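Local structure of Fe-regulated protein B (Neisseria meningitidis, 4AIP) at residues V72-D84 / N693-S707. The protein probably carries iron across the meningococcal outer membrane as a TonB-dependent transporter. Sequence-based numbering, arbitrary orientation.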
loop_
_atom_site.group_PDB
_atom_site.type_symbol
_atom_site.label_atom_id
_atom_site.label_comp_id
_atom_site.label_asym_id
_atom_site.label_seq_id
_atom_site.Cartn_x
_atom_site.Cartn_y
_atom_site.Cartn_z
ATOM N N VAL B 72 -10.115 -26.700 -16.012
ATOM C CA VAL B 72 -8.867 -26.436 -15.344
ATOM C C VAL B 72 -8.974 -26.961 -13.942
ATOM O O VAL B 72 -9.931 -26.680 -13.251
ATOM C CB VAL B 72 -8.587 -24.932 -15.283
ATOM C CG1 VAL B 72 -7.251 -24.696 -14.656
ATOM C CG2 VAL B 72 -8.681 -24.315 -16.690
ATOM N N THR B 73 -7.989 -27.739 -13.535
ATOM C CA THR B 73 -7.925 -28.170 -12.178
ATOM C C THR B 73 -6.777 -27.410 -11.548
ATOM O O THR B 73 -5.840 -26.943 -12.220
ATOM C CB THR B 73 -7.653 -29.678 -11.967
ATOM O OG1 THR B 73 -6.506 -30.078 -12.629
ATOM C CG2 THR B 73 -8.515 -30.452 -12.576
ATOM N N LEU B 74 -6.858 -27.282 -10.235
ATOM C CA LEU B 74 -5.812 -26.636 -9.476
ATOM C C LEU B 74 -4.429 -27.302 -9.712
ATOM O O LEU B 74 -3.410 -26.628 -9.769
ATOM C CB LEU B 74 -6.128 -26.719 -7.979
ATOM C CG LEU B 74 -5.133 -25.960 -7.108
ATOM C CD1 LEU B 74 -5.127 -24.477 -7.479
ATOM C CD2 LEU B 74 -5.533 -26.084 -5.650
ATOM N N GLN B 75 -4.394 -28.613 -9.796
ATOM C CA GLN B 75 -3.149 -29.288 -9.900
ATOM C C GLN B 75 -2.548 -29.017 -11.314
ATOM O O GLN B 75 -1.334 -28.801 -11.465
ATOM C CB GLN B 75 -3.413 -30.756 -9.608
ATOM C CG GLN B 75 -2.893 -31.716 -10.653
ATOM C CD GLN B 75 -1.476 -32.097 -10.321
ATOM O OE1 GLN B 75 -0.546 -31.278 -10.405
ATOM N NE2 GLN B 75 -1.301 -33.336 -9.875
ATOM N N GLN B 76 -3.407 -28.956 -12.334
ATOM C CA GLN B 76 -2.978 -28.539 -13.646
ATOM C C GLN B 76 -2.546 -27.133 -13.636
ATOM O O GLN B 76 -1.462 -26.849 -14.117
ATOM C CB GLN B 76 -4.123 -28.596 -14.642
ATOM C CG GLN B 76 -4.466 -29.967 -15.177
ATOM C CD GLN B 76 -5.685 -29.876 -16.150
ATOM O OE1 GLN B 76 -6.562 -28.988 -16.036
ATOM N NE2 GLN B 76 -5.718 -30.791 -17.116
ATOM N N LYS B 77 -3.383 -26.232 -13.122
ATOM C CA LYS B 77 -3.050 -24.789 -13.019
ATOM C C LYS B 77 -1.658 -24.522 -12.360
ATOM O O LYS B 77 -0.898 -23.570 -12.764
ATOM C CB LYS B 77 -4.166 -24.106 -12.223
ATOM C CG LYS B 77 -4.418 -22.697 -12.552
ATOM C CD LYS B 77 -5.460 -22.155 -11.567
ATOM C CE LYS B 77 -4.707 -21.675 -10.256
ATOM N NZ LYS B 77 -5.663 -21.782 -9.110
ATOM N N ASP B 78 -1.283 -25.375 -11.384
ATOM C CA ASP B 78 0.025 -25.184 -10.757
ATOM C C ASP B 78 1.173 -25.524 -11.696
ATOM O O ASP B 78 2.332 -25.166 -11.391
ATOM C CB ASP B 78 0.195 -26.042 -9.504
ATOM C CG ASP B 78 -0.594 -25.526 -8.291
ATOM O OD1 ASP B 78 -1.059 -24.343 -8.261
ATOM O OD2 ASP B 78 -0.726 -26.381 -7.392
ATOM N N GLU B 79 0.871 -26.223 -12.811
ATOM C CA GLU B 79 1.914 -26.563 -13.783
ATOM C C GLU B 79 1.979 -25.568 -14.928
ATOM O O GLU B 79 2.773 -25.704 -15.870
ATOM C CB GLU B 79 1.697 -27.960 -14.324
ATOM C CG GLU B 79 1.777 -29.042 -13.244
ATOM C CD GLU B 79 1.290 -30.379 -13.724
ATOM O OE1 GLU B 79 0.855 -30.501 -14.905
ATOM O OE2 GLU B 79 1.331 -31.329 -12.908
ATOM N N SER B 80 1.094 -24.583 -14.862
ATOM C CA SER B 80 0.981 -23.568 -15.904
ATOM C C SER B 80 1.671 -22.304 -15.445
ATOM O O SER B 80 1.874 -22.089 -14.257
ATOM C CB SER B 80 -0.481 -23.242 -16.125
ATOM O OG SER B 80 -0.553 -22.079 -16.966
ATOM N N THR B 81 1.938 -21.420 -16.380
ATOM C CA THR B 81 2.682 -20.197 -16.149
ATOM C C THR B 81 1.691 -19.050 -16.324
ATOM O O THR B 81 2.051 -17.891 -16.120
ATOM C CB THR B 81 3.732 -20.216 -17.247
ATOM O OG1 THR B 81 5.053 -19.889 -16.750
ATOM C CG2 THR B 81 3.366 -19.453 -18.421
ATOM N N ALA B 82 0.442 -19.363 -16.693
ATOM C CA ALA B 82 -0.568 -18.314 -16.991
ATOM C C ALA B 82 -0.992 -17.556 -15.719
ATOM O O ALA B 82 -1.022 -18.123 -14.619
ATOM C CB ALA B 82 -1.814 -18.953 -17.705
ATOM N N THR B 83 -1.330 -16.287 -15.871
ATOM C CA THR B 83 -1.751 -15.496 -14.759
ATOM C C THR B 83 -3.052 -14.789 -15.097
ATOM O O THR B 83 -3.397 -13.809 -14.449
ATOM C CB THR B 83 -0.709 -14.456 -14.450
ATOM O OG1 THR B 83 -0.297 -13.840 -15.653
ATOM C CG2 THR B 83 0.502 -15.074 -13.803
ATOM N N ASP B 84 -3.724 -15.225 -16.163
ATOM C CA ASP B 84 -5.090 -14.767 -16.465
ATOM C C ASP B 84 -5.877 -15.846 -17.185
ATOM O O ASP B 84 -5.263 -16.788 -17.743
ATOM C CB ASP B 84 -5.135 -13.429 -17.220
ATOM C CG ASP B 84 -4.324 -13.431 -18.545
ATOM O OD1 ASP B 84 -3.930 -14.493 -19.099
ATOM O OD2 ASP B 84 -4.083 -12.313 -19.054
ATOM N N ASN B 693 7.017 -28.092 -17.331
ATOM C CA ASN B 693 6.786 -28.161 -15.897
ATOM C C ASN B 693 7.778 -29.151 -15.247
ATOM O O ASN B 693 7.788 -30.362 -15.549
ATOM C CB ASN B 693 5.338 -28.583 -15.625
ATOM C CG ASN B 693 5.095 -29.023 -14.184
ATOM O OD1 ASN B 693 4.920 -30.195 -13.914
ATOM N ND2 ASN B 693 5.066 -28.074 -13.260
ATOM N N TRP B 694 8.636 -28.651 -14.375
ATOM C CA TRP B 694 9.392 -29.617 -13.568
ATOM C C TRP B 694 9.169 -29.632 -12.104
ATOM O O TRP B 694 8.868 -28.598 -11.484
ATOM C CB TRP B 694 10.856 -29.814 -13.998
ATOM C CG TRP B 694 11.989 -29.227 -13.333
ATOM C CD1 TRP B 694 12.389 -27.900 -13.356
ATOM C CD2 TRP B 694 13.033 -29.937 -12.646
ATOM N NE1 TRP B 694 13.606 -27.734 -12.637
ATOM C CE2 TRP B 694 13.995 -28.964 -12.182
ATOM C CE3 TRP B 694 13.188 -31.261 -12.276
ATOM C CZ2 TRP B 694 15.123 -29.298 -11.465
ATOM C CZ3 TRP B 694 14.326 -31.610 -11.542
ATOM C CH2 TRP B 694 15.285 -30.618 -11.139
ATOM N N LYS B 695 9.243 -30.849 -11.595
ATOM C CA LYS B 695 8.841 -31.155 -10.287
ATOM C C LYS B 695 10.070 -31.759 -9.706
ATOM O O LYS B 695 10.187 -32.997 -9.664
ATOM C CB LYS B 695 7.712 -32.194 -10.295
ATOM C CG LYS B 695 6.309 -31.692 -10.652
ATOM C CD LYS B 695 5.351 -32.862 -10.649
ATOM C CE LYS B 695 4.059 -32.504 -11.347
ATOM N NZ LYS B 695 3.405 -31.363 -10.616
ATOM N N PRO B 696 10.991 -30.918 -9.230
ATOM C CA PRO B 696 12.311 -31.351 -8.798
ATOM C C PRO B 696 12.311 -32.277 -7.591
ATOM O O PRO B 696 13.329 -32.884 -7.285
ATOM C CB PRO B 696 12.989 -30.027 -8.445
ATOM C CG PRO B 696 12.146 -28.941 -9.110
ATOM C CD PRO B 696 10.785 -29.485 -8.966
ATOM N N LEU B 697 11.170 -32.370 -6.911
ATOM C CA LEU B 697 11.073 -33.075 -5.663
ATOM C C LEU B 697 10.279 -34.348 -5.791
ATOM O O LEU B 697 10.279 -35.139 -4.875
ATOM C CB LEU B 697 10.518 -32.155 -4.535
ATOM C CG LEU B 697 11.418 -30.989 -4.030
ATOM C CD1 LEU B 697 10.657 -30.298 -2.963
ATOM C CD2 LEU B 697 12.818 -31.335 -3.474
ATOM N N GLY B 698 9.626 -34.561 -6.938
ATOM C CA GLY B 698 8.799 -35.768 -7.175
ATOM C C GLY B 698 7.323 -35.644 -6.821
ATOM O O GLY B 698 6.469 -36.417 -7.361
ATOM N N LYS B 699 7.030 -34.695 -5.905
ATOM C CA LYS B 699 5.672 -34.403 -5.388
ATOM C C LYS B 699 5.239 -33.089 -5.970
ATOM O O LYS B 699 6.057 -32.350 -6.564
ATOM C CB LYS B 699 5.638 -34.202 -3.861
ATOM C CG LYS B 699 6.589 -35.036 -3.012
ATOM C CD LYS B 699 7.088 -34.164 -1.796
ATOM C CE LYS B 699 8.572 -34.411 -1.455
ATOM N NZ LYS B 699 8.797 -35.838 -0.994
ATOM N N ASP B 700 3.974 -32.754 -5.730
ATOM C CA ASP B 700 3.405 -31.556 -6.325
ATOM C C ASP B 700 3.645 -30.355 -5.416
ATOM O O ASP B 700 2.968 -29.336 -5.548
ATOM C CB ASP B 700 1.915 -31.762 -6.629
ATOM C CG ASP B 700 1.649 -32.953 -7.544
ATOM O OD1 ASP B 700 2.590 -33.556 -8.140
ATOM O OD2 ASP B 700 0.455 -33.280 -7.687
ATOM N N THR B 701 4.611 -30.489 -4.507
ATOM C CA THR B 701 4.947 -29.414 -3.549
ATOM C C THR B 701 5.890 -28.381 -4.153
ATOM O O THR B 701 5.985 -27.262 -3.669
ATOM C CB THR B 701 5.507 -29.934 -2.153
ATOM O OG1 THR B 701 6.730 -30.672 -2.344
ATOM C CG2 THR B 701 4.464 -30.804 -1.360
ATOM N N LEU B 702 6.573 -28.741 -5.225
ATOM C CA LEU B 702 7.435 -27.779 -5.869
ATOM C C LEU B 702 7.338 -27.894 -7.367
ATOM O O LEU B 702 7.602 -28.933 -7.918
ATOM C CB LEU B 702 8.868 -27.966 -5.391
ATOM C CG LEU B 702 9.956 -27.105 -6.033
ATOM C CD1 LEU B 702 9.632 -25.577 -5.991
ATOM C CD2 LEU B 702 11.368 -27.441 -5.478
ATOM N N ASN B 703 6.959 -26.807 -8.003
ATOM C CA ASN B 703 6.731 -26.749 -9.438
ATOM C C ASN B 703 7.582 -25.607 -9.931
ATOM O O ASN B 703 7.527 -24.495 -9.396
ATOM C CB ASN B 703 5.272 -26.433 -9.804
ATOM C CG ASN B 703 4.311 -27.655 -9.696
ATOM O OD1 ASN B 703 4.507 -28.699 -10.351
ATOM N ND2 ASN B 703 3.224 -27.488 -8.917
ATOM N N VAL B 704 8.387 -25.891 -10.934
ATOM C CA VAL B 704 9.174 -24.876 -11.578
ATOM C C VAL B 704 8.651 -24.921 -12.986
ATOM O O VAL B 704 8.650 -25.967 -13.601
ATOM C CB VAL B 704 10.693 -25.270 -11.550
ATOM C CG1 VAL B 704 11.535 -24.250 -12.285
ATOM C CG2 VAL B 704 11.135 -25.382 -10.129
ATOM N N ASN B 705 8.162 -23.807 -13.491
ATOM C CA ASN B 705 7.522 -23.814 -14.787
ATOM C C ASN B 705 8.152 -22.814 -15.683
ATOM O O ASN B 705 8.372 -21.646 -15.276
ATOM C CB ASN B 705 6.038 -23.432 -14.665
ATOM C CG ASN B 705 5.283 -24.298 -13.670
ATOM O OD1 ASN B 705 5.437 -25.522 -13.623
ATOM N ND2 ASN B 705 4.425 -23.668 -12.913
ATOM N N LEU B 706 8.365 -23.242 -16.946
ATOM C CA LEU B 706 8.950 -22.371 -17.920
ATOM C C LEU B 706 8.148 -22.434 -19.166
ATOM O O LEU B 706 7.813 -23.487 -19.615
ATOM C CB LEU B 706 10.402 -22.792 -18.221
ATOM C CG LEU B 706 11.050 -22.048 -19.394
ATOM C CD1 LEU B 706 11.373 -20.576 -19.016
ATOM C CD2 LEU B 706 12.296 -22.806 -19.925
ATOM N N SER B 707 7.891 -21.286 -19.756
ATOM C CA SER B 707 7.098 -21.232 -20.952
ATOM C C SER B 707 7.643 -20.145 -21.844
ATOM O O SER B 707 8.204 -19.117 -21.360
ATOM C CB SER B 707 5.654 -20.915 -20.640
ATOM O OG SER B 707 5.476 -19.496 -20.672
#
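E79 lies against N693, its carboxylate stacked on the asparagine amide with the two planes 27° apart and E79 CG 3.4 Å from N693 OD1. With its chain extended beyond CG (chi2 168°), E79 brings OE2 to K695 NZ, a 3.1 Å salt bridge made on the anti side of the carboxylate. K695 NZ also reaches N703 OD1 at 2.9 Å, in the carbonyl plane and on a lone pair, and makes a weaker, longer salt bridge to D700 OD1. D700 OD2 accepts a weak, strongly bent bond from Q75 NE2.

Next to this charged cluster, the N693 amide is held flat between two carbonyls: ND2 gives one N-H to N703 OD1 and the other to N705 OD1, at 2.6 Å, both in its own plane, while R643 donates to N693 OD1. N705 in turn sends ND2 to the backbone O of D78 (3.0 Å, 163°), approaching from above the carbonyl plane; the D78 carboxylate itself pairs with R188. T81 packs CG2 on S707, and its buried OG1 finds no partner in the model. This polar interface between a plug-domain turn and the inner wall of the barrel is characteristic of TonB-dependent transporters.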